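Local coordinates for protein 4-diphosphocytidyl-2C-methyl-D-erythritol synthase (Neisseria gonorrhoeae, PDB 1VGW) that probably catalyses the transfer of CMP from CTP to 2-C-methyl-D-erythritol 4-phosphate, releasing diphosphate, in the DXP pathway of isoprenoid biosynthesis, at residues Thr35-Val40 with Asp65-Ala70; His39-Phe44 with Asp51-Val56; Ile43-Glu48 with Thr69-Val74. All coordinates share one frame; numbering follows the deposited sequence.

Interaction 1 of 3, residues Thr35-Val40 with Asp65-Ala70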
# COMPACT_ATOMS: atom_id res chain seq x y z
N THR B 35 -1.53 -10.94 -22.01
CA THR B 35 -2.46 -10.06 -21.33
C THR B 35 -2.27 -10.25 -19.81
O THR B 35 -1.56 -11.16 -19.39
CB THR B 35 -3.92 -10.35 -21.69
OG1 THR B 35 -4.16 -11.77 -21.73
CG2 THR B 35 -4.27 -9.75 -23.05
N VAL B 36 -2.88 -9.37 -19.02
CA VAL B 36 -2.81 -9.46 -17.55
C VAL B 36 -3.44 -10.80 -17.13
O VAL B 36 -2.87 -11.56 -16.39
CB VAL B 36 -3.56 -8.32 -16.85
CG1 VAL B 36 -3.24 -8.24 -15.37
CG2 VAL B 36 -3.27 -6.98 -17.53
N LEU B 37 -4.60 -11.11 -17.70
CA LEU B 37 -5.27 -12.35 -17.41
C LEU B 37 -4.39 -13.57 -17.68
O LEU B 37 -4.14 -14.35 -16.75
CB LEU B 37 -6.60 -12.52 -18.16
CG LEU B 37 -7.43 -13.71 -17.61
CD1 LEU B 37 -7.65 -13.52 -16.11
CD2 LEU B 37 -8.78 -13.79 -18.30
N GLU B 38 -3.78 -13.64 -18.87
CA GLU B 38 -2.91 -14.76 -19.21
C GLU B 38 -1.75 -14.86 -18.23
O GLU B 38 -1.24 -15.94 -17.99
CB GLU B 38 -2.39 -14.67 -20.63
CG GLU B 38 -3.38 -15.08 -21.70
CD GLU B 38 -2.76 -14.84 -23.09
OE1 GLU B 38 -2.00 -15.69 -23.57
OE2 GLU B 38 -3.06 -13.76 -23.66
N HIS B 39 -1.30 -13.72 -17.73
CA HIS B 39 -0.24 -13.71 -16.73
C HIS B 39 -0.77 -14.35 -15.42
O HIS B 39 -0.01 -15.04 -14.75
CB HIS B 39 0.22 -12.31 -16.39
CG HIS B 39 1.25 -11.77 -17.33
ND1 HIS B 39 2.55 -12.24 -17.34
CD2 HIS B 39 1.17 -10.80 -18.28
CE1 HIS B 39 3.23 -11.58 -18.26
NE2 HIS B 39 2.42 -10.70 -18.84
N VAL B 40 -2.01 -14.01 -15.06
CA VAL B 40 -2.60 -14.55 -13.84
C VAL B 40 -2.84 -16.07 -13.94
O VAL B 40 -2.58 -16.80 -12.98
CB VAL B 40 -3.88 -13.85 -13.39
CG1 VAL B 40 -4.60 -14.71 -12.31
CG2 VAL B 40 -3.56 -12.52 -12.70
N ASP B 65 -12.29 -16.35 -25.63
CA ASP B 65 -12.11 -17.50 -26.51
C ASP B 65 -10.62 -17.71 -26.80
O ASP B 65 -10.09 -18.81 -26.79
CB ASP B 65 -12.83 -17.30 -27.84
CG ASP B 65 -14.32 -17.14 -27.74
OD1 ASP B 65 -14.81 -16.60 -26.72
OD2 ASP B 65 -15.04 -17.53 -28.68
N LYS B 66 -9.90 -16.60 -27.03
CA LYS B 66 -8.47 -16.71 -27.28
C LYS B 66 -7.75 -17.26 -26.05
O LYS B 66 -6.83 -18.07 -26.18
CB LYS B 66 -7.87 -15.39 -27.74
CG LYS B 66 -8.36 -14.94 -29.12
CD LYS B 66 -7.64 -13.66 -29.58
CE LYS B 66 -8.26 -13.17 -30.89
NZ LYS B 66 -7.24 -12.58 -31.80
N VAL B 67 -8.20 -16.84 -24.86
CA VAL B 67 -7.61 -17.30 -23.60
C VAL B 67 -7.74 -18.82 -23.49
O VAL B 67 -6.81 -19.56 -23.23
CB VAL B 67 -8.28 -16.64 -22.39
CG1 VAL B 67 -7.64 -17.06 -21.08
CG2 VAL B 67 -8.23 -15.11 -22.51
N GLN B 68 -8.92 -19.31 -23.89
CA GLN B 68 -9.18 -20.73 -23.85
C GLN B 68 -8.19 -21.56 -24.64
O GLN B 68 -7.81 -22.64 -24.17
CB GLN B 68 -10.62 -21.08 -24.22
CG GLN B 68 -10.88 -22.59 -24.10
CD GLN B 68 -11.01 -23.08 -22.68
OE1 GLN B 68 -12.09 -23.13 -22.10
NE2 GLN B 68 -9.87 -23.45 -22.06
N THR B 69 -7.78 -21.08 -25.83
CA THR B 69 -6.83 -21.82 -26.67
C THR B 69 -5.44 -21.80 -26.09
O THR B 69 -4.60 -22.66 -26.36
CB THR B 69 -6.79 -21.19 -28.08
OG1 THR B 69 -7.94 -21.63 -28.81
CG2 THR B 69 -5.55 -21.49 -28.85
N ALA B 70 -5.08 -20.80 -25.28
CA ALA B 70 -3.71 -20.87 -24.73
C ALA B 70 -3.65 -21.77 -23.49
O ALA B 70 -2.55 -22.21 -23.11
CB ALA B 70 -3.22 -19.47 -24.44

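Interaction 2 of 3, residues His39-Phe44 with Asp51-Val56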
# COMPACT_ATOMS: atom_id res chain seq x y z
N HIS B 39 -1.30 -13.72 -17.73
CA HIS B 39 -0.24 -13.71 -16.73
C HIS B 39 -0.77 -14.35 -15.42
O HIS B 39 -0.01 -15.04 -14.75
CB HIS B 39 0.22 -12.31 -16.39
CG HIS B 39 1.25 -11.77 -17.33
ND1 HIS B 39 2.55 -12.24 -17.34
CD2 HIS B 39 1.17 -10.80 -18.28
CE1 HIS B 39 3.23 -11.58 -18.26
NE2 HIS B 39 2.42 -10.70 -18.84
N VAL B 40 -2.01 -14.01 -15.06
CA VAL B 40 -2.60 -14.55 -13.84
C VAL B 40 -2.84 -16.07 -13.94
O VAL B 40 -2.58 -16.80 -12.98
CB VAL B 40 -3.88 -13.85 -13.39
CG1 VAL B 40 -4.60 -14.71 -12.31
CG2 VAL B 40 -3.56 -12.52 -12.70
N LEU B 41 -3.30 -16.55 -15.09
CA LEU B 41 -3.57 -17.97 -15.26
C LEU B 41 -2.29 -18.79 -15.13
O LEU B 41 -2.30 -19.89 -14.56
CB LEU B 41 -4.24 -18.25 -16.59
CG LEU B 41 -5.65 -17.68 -16.73
CD1 LEU B 41 -6.19 -17.96 -18.12
CD2 LEU B 41 -6.59 -18.29 -15.66
N GLY B 42 -1.20 -18.17 -15.59
CA GLY B 42 0.12 -18.72 -15.58
C GLY B 42 0.60 -19.05 -14.19
O GLY B 42 1.31 -20.05 -13.98
N ILE B 43 0.25 -18.23 -13.21
CA ILE B 43 0.68 -18.48 -11.83
C ILE B 43 0.02 -19.72 -11.23
O ILE B 43 0.65 -20.47 -10.50
CB ILE B 43 0.39 -17.24 -10.97
CG1 ILE B 43 1.24 -16.05 -11.51
CG2 ILE B 43 0.70 -17.46 -9.51
CD1 ILE B 43 0.69 -14.71 -10.95
N PHE B 44 -1.26 -19.96 -11.49
CA PHE B 44 -1.97 -21.11 -10.95
C PHE B 44 -1.70 -22.40 -11.71
O PHE B 44 -1.44 -23.46 -11.10
CB PHE B 44 -3.49 -20.83 -10.92
CG PHE B 44 -3.84 -19.71 -9.97
CD1 PHE B 44 -4.02 -19.92 -8.62
CD2 PHE B 44 -3.97 -18.40 -10.46
CE1 PHE B 44 -4.29 -18.87 -7.76
CE2 PHE B 44 -4.27 -17.36 -9.61
CZ PHE B 44 -4.45 -17.58 -8.26
N ASP B 51 -5.42 -27.85 -8.33
CA ASP B 51 -5.89 -28.96 -9.15
C ASP B 51 -6.73 -28.53 -10.33
O ASP B 51 -6.99 -29.33 -11.23
CB ASP B 51 -6.76 -29.89 -8.23
CG ASP B 51 -5.99 -30.27 -6.98
OD1 ASP B 51 -4.91 -30.90 -7.11
OD2 ASP B 51 -6.37 -29.84 -5.86
N LEU B 52 -7.26 -27.31 -10.32
CA LEU B 52 -8.10 -26.82 -11.38
C LEU B 52 -8.16 -25.28 -11.30
O LEU B 52 -7.91 -24.71 -10.21
CB LEU B 52 -9.51 -27.40 -11.24
CG LEU B 52 -10.56 -27.03 -12.27
CD1 LEU B 52 -10.42 -27.86 -13.56
CD2 LEU B 52 -11.98 -27.19 -11.77
N THR B 53 -8.44 -24.66 -12.44
CA THR B 53 -8.55 -23.21 -12.54
C THR B 53 -9.75 -22.87 -13.42
O THR B 53 -9.99 -23.49 -14.46
CB THR B 53 -7.26 -22.59 -13.08
OG1 THR B 53 -6.20 -22.89 -12.18
CG2 THR B 53 -7.36 -21.11 -13.32
N VAL B 54 -10.61 -21.99 -12.92
CA VAL B 54 -11.79 -21.57 -13.65
C VAL B 54 -11.82 -20.02 -13.74
O VAL B 54 -11.37 -19.40 -12.78
CB VAL B 54 -13.09 -22.02 -12.99
CG1 VAL B 54 -14.31 -21.73 -13.85
CG2 VAL B 54 -13.05 -23.53 -12.68
N VAL B 55 -12.25 -19.49 -14.87
CA VAL B 55 -12.36 -18.06 -15.13
C VAL B 55 -13.80 -17.80 -15.55
O VAL B 55 -14.26 -18.59 -16.37
CB VAL B 55 -11.49 -17.57 -16.32
CG1 VAL B 55 -11.60 -16.03 -16.38
CG2 VAL B 55 -10.04 -17.97 -16.17
N VAL B 56 -14.48 -16.87 -14.92
CA VAL B 56 -15.87 -16.61 -15.31
C VAL B 56 -15.95 -15.24 -16.01
O VAL B 56 -15.58 -14.21 -15.42
CB VAL B 56 -16.84 -16.60 -14.13
CG1 VAL B 56 -18.24 -16.25 -14.61
CG2 VAL B 56 -16.85 -17.94 -13.39

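Interaction 3 of 3, residues Ile43-Glu48 with Thr69-Val74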
# COMPACT_ATOMS: atom_id res chain seq x y z
N ILE B 43 0.25 -18.23 -13.21
CA ILE B 43 0.68 -18.48 -11.83
C ILE B 43 0.02 -19.72 -11.23
O ILE B 43 0.65 -20.47 -10.50
CB ILE B 43 0.39 -17.24 -10.97
CG1 ILE B 43 1.24 -16.05 -11.51
CG2 ILE B 43 0.70 -17.46 -9.51
CD1 ILE B 43 0.69 -14.71 -10.95
N PHE B 44 -1.26 -19.96 -11.49
CA PHE B 44 -1.97 -21.11 -10.95
C PHE B 44 -1.70 -22.40 -11.71
O PHE B 44 -1.44 -23.46 -11.10
CB PHE B 44 -3.49 -20.83 -10.92
CG PHE B 44 -3.84 -19.71 -9.97
CD1 PHE B 44 -4.02 -19.92 -8.62
CD2 PHE B 44 -3.97 -18.40 -10.46
CE1 PHE B 44 -4.29 -18.87 -7.76
CE2 PHE B 44 -4.27 -17.36 -9.61
CZ PHE B 44 -4.45 -17.58 -8.26
N GLU B 45 -1.73 -22.35 -13.05
CA GLU B 45 -1.47 -23.51 -13.88
C GLU B 45 -0.10 -24.11 -13.63
O GLU B 45 0.02 -25.35 -13.72
CB GLU B 45 -1.72 -23.25 -15.35
CG GLU B 45 -3.24 -23.02 -15.60
CD GLU B 45 -3.92 -24.36 -15.87
OE1 GLU B 45 -4.93 -24.68 -15.21
OE2 GLU B 45 -3.42 -25.08 -16.77
N ARG B 46 0.88 -23.34 -13.19
CA ARG B 46 2.19 -23.90 -12.89
C ARG B 46 2.38 -24.29 -11.44
O ARG B 46 3.48 -24.72 -11.03
CB ARG B 46 3.30 -22.92 -13.32
CG ARG B 46 3.82 -22.01 -12.24
CD ARG B 46 5.13 -21.31 -12.68
NE ARG B 46 4.82 -20.01 -13.28
CZ ARG B 46 4.20 -19.81 -14.43
NH1 ARG B 46 3.78 -20.83 -15.18
NH2 ARG B 46 3.93 -18.58 -14.84
N HIS B 47 1.39 -24.09 -10.59
CA HIS B 47 1.52 -24.38 -9.16
C HIS B 47 1.03 -25.78 -8.85
O HIS B 47 -0.14 -26.11 -9.06
CB HIS B 47 0.73 -23.34 -8.36
CG HIS B 47 1.24 -23.21 -6.96
ND1 HIS B 47 2.11 -22.19 -6.60
CD2 HIS B 47 1.05 -23.97 -5.88
CE1 HIS B 47 2.44 -22.35 -5.33
NE2 HIS B 47 1.80 -23.42 -4.86
N GLU B 48 1.92 -26.60 -8.34
CA GLU B 48 1.65 -28.00 -8.08
C GLU B 48 0.44 -28.33 -7.24
O GLU B 48 -0.31 -29.26 -7.57
CB GLU B 48 2.93 -28.66 -7.50
CG GLU B 48 4.15 -28.40 -8.36
CD GLU B 48 5.37 -29.17 -7.91
OE1 GLU B 48 5.66 -30.23 -8.54
OE2 GLU B 48 6.06 -28.75 -6.95
N THR B 69 -7.78 -21.08 -25.83
CA THR B 69 -6.83 -21.82 -26.67
C THR B 69 -5.44 -21.80 -26.09
O THR B 69 -4.60 -22.66 -26.36
CB THR B 69 -6.79 -21.19 -28.08
OG1 THR B 69 -7.94 -21.63 -28.81
CG2 THR B 69 -5.55 -21.49 -28.85
N ALA B 70 -5.08 -20.80 -25.28
CA ALA B 70 -3.71 -20.87 -24.73
C ALA B 70 -3.65 -21.77 -23.49
O ALA B 70 -2.55 -22.21 -23.11
CB ALA B 70 -3.22 -19.47 -24.44
N PHE B 71 -4.78 -21.96 -22.82
CA PHE B 71 -4.88 -22.78 -21.61
C PHE B 71 -6.01 -23.81 -21.74
O PHE B 71 -7.15 -23.67 -21.28
CB PHE B 71 -5.13 -21.86 -20.39
CG PHE B 71 -3.95 -20.98 -20.05
CD1 PHE B 71 -3.89 -19.67 -20.54
CD2 PHE B 71 -2.89 -21.44 -19.32
CE1 PHE B 71 -2.80 -18.87 -20.29
CE2 PHE B 71 -1.79 -20.64 -19.06
CZ PHE B 71 -1.74 -19.35 -19.55
N PRO B 72 -5.72 -24.91 -22.46
CA PRO B 72 -6.70 -25.94 -22.72
C PRO B 72 -7.29 -26.56 -21.47
O PRO B 72 -8.50 -26.84 -21.41
CB PRO B 72 -5.99 -26.91 -23.65
CG PRO B 72 -4.54 -26.71 -23.36
CD PRO B 72 -4.40 -25.25 -23.02
N GLN B 73 -6.53 -26.69 -20.39
CA GLN B 73 -7.12 -27.24 -19.18
C GLN B 73 -7.90 -26.24 -18.34
O GLN B 73 -8.69 -26.66 -17.47
CB GLN B 73 -6.06 -27.96 -18.32
CG GLN B 73 -5.83 -29.38 -18.84
CD GLN B 73 -4.63 -30.04 -18.23
OE1 GLN B 73 -3.71 -29.40 -17.71
NE2 GLN B 73 -4.60 -31.37 -18.32
N VAL B 74 -7.73 -24.94 -18.54
CA VAL B 74 -8.51 -23.95 -17.79
C VAL B 74 -9.95 -23.94 -18.27
O VAL B 74 -10.25 -24.11 -19.44
CB VAL B 74 -7.87 -22.56 -17.98
CG1 VAL B 74 -8.77 -21.44 -17.50
CG2 VAL B 74 -6.52 -22.52 -17.32
O HOH W 1 -4.09 -25.65 -19.64

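Interaction 1 of 3, residues Thr35-Val40 with Asp65-Ala70
Leu37 and Glu38, at the start of one helix, face Val67 and Ala70 of another, and the two pairs illustrate how a helix contact can change character within a single turn. On the buried side Leu37 is directed at the partner helix, and its methyl CD2 lies 4.4 Å from CG1 of Val67. This touch is light and apolar, and no hydrogen bond crosses between the segments. CG1 of Val67 is turned anti to the backbone N (chi1 -177°), and this branch meets the leucine. Toward the surface Glu38 takes over. Its CA is the one nearest to that of Val67, yet its side chain reaches past the valine: CG lies beside the backbone N, the chain runs straight on from there (chi2 176°), and OE1 ends 4.1 Å from CB of Ala70. The other carboxylate oxygen is turned back to its own helix. Thr35 OG1 donates to Glu38 OE2 over 3.0 Å, arriving on the anti side and 17° out of the carboxylate plane. The same hydroxyl oxygen, at the N-cap, accepts a weak bond from Glu38 N at 3.4 Å. Glu38 is linked to Thr35 through both backbone and side chain, which restrains the carboxylate while OE1 rests against the alanine methyl. Phe63, in the first turn of helix 63-70, touches both Thr35 and Glu38 and extends the interface at that end. Leu37 and Val40 also pack on Ile11 of strand 7-12; helices 36-45 and 63-70 lie side by side on one face of the parallel strands 7-12, 52-56 and 75-77.

Interaction 2 of 3, residues His39-Phe44 with Asp51-Val56
Leu41 and Phe44 meet Thr53 and Val55 where helix segment 39-44 runs nearly antiparallel to strand 52-56, the two short axes 160° apart and 9.6 Å from each other at closest approach. Leu41 makes the apolar part of the contact with a single methyl. CG sits beside the backbone N; CD1 is the extended branch (chi2 177°), leaving CD2, the other branch, turned to the strand. There it touches CG2 of Val55 at 3.5 Å, the two side chains almost perpendicular, and CG2 of Thr53 at 3.7 Å. Because Thr53 and Val55 are two residues apart on the strand, both point to the same side of the sheet, and one leucine methyl serves both. One turn on, Phe44 sets its CB 3.6 Å from the OG1 of Thr53, while its ring leads away from the strand. CG1 of Val40 lies at the ring edge, in its plane, and His110 stacks on Phe44 edge-to-face. Leu41 also leans on Ile11, and Phe44 on Ala9, both of strand 7-12. Strands 7-12 and 52-56 are parallel neighbours joined through helix 36-45, a beta-alpha-beta crossover of the Rossmann-like alpha/beta core found in GT-A nucleotidyltransferases.

Interaction 3 of 3, residues Ile43-Glu48 with Thr69-Val74
Phe71, the first residue to leave helical geometry after helix 63-70, opens the contact by setting its ring atom CD2 4.1 Å from CG of Glu45. The two side chains slide past each other in opposite directions, with the carboxylate and ring planes 80° apart. From Phe71 the chain folds into a type I beta turn ending at Val74, closed by a weak hydrogen bond of 3.1 Å from Val74 N to Phe71 O. This turn joins helix 63-70 to strand 75-77, which pairs in parallel with strand 52-56; it completes the beta-alpha-beta unit of strand 52-56, helix 63-70 and strand 75-77, and here it meets the C-terminal end of helix 36-45. Within the turn, Gln73 N gives its hydrogen to a water 2.8 Å away, and the water in turn donates to Glu45 OE2 at 3.0 Å. That relay, and not a direct hydrogen bond, carries the polar link between the segments. Glu45 can take part because its chain bends about the CB-CG bond (chi2 -89°), bringing the carboxylate to the turn. At Val74 the glutamate meets a hydrocarbon group: CG2, the branch beside the backbone N, lies 3.4 Å from Glu45 OE1, while the carbonyl O of Val74 accepts a hydrogen bond from the side chain of Gln68.

Helix 36-45 takes part in all three contacts, against helix 63-70, strand 52-56 and the turn after helix 63-70 in order along its length. Interaction 2 is the buried one, apart from a threonine hydroxyl a meeting of hydrocarbon groups, and holds the helix to the sheet. Interactions 1 and 3 are only partly buried and set the helix against helix 63-70 and the turn after it; in each a glutamate reaches to the partner, restrained by the N-cap threonine of its helix in interaction 1 but linked through water to the turn in interaction 3. Leu41 ties the set together: its CD1 also packs 3.4 Å from Val67 CG1 and 3.8 Å from Phe71 CD1.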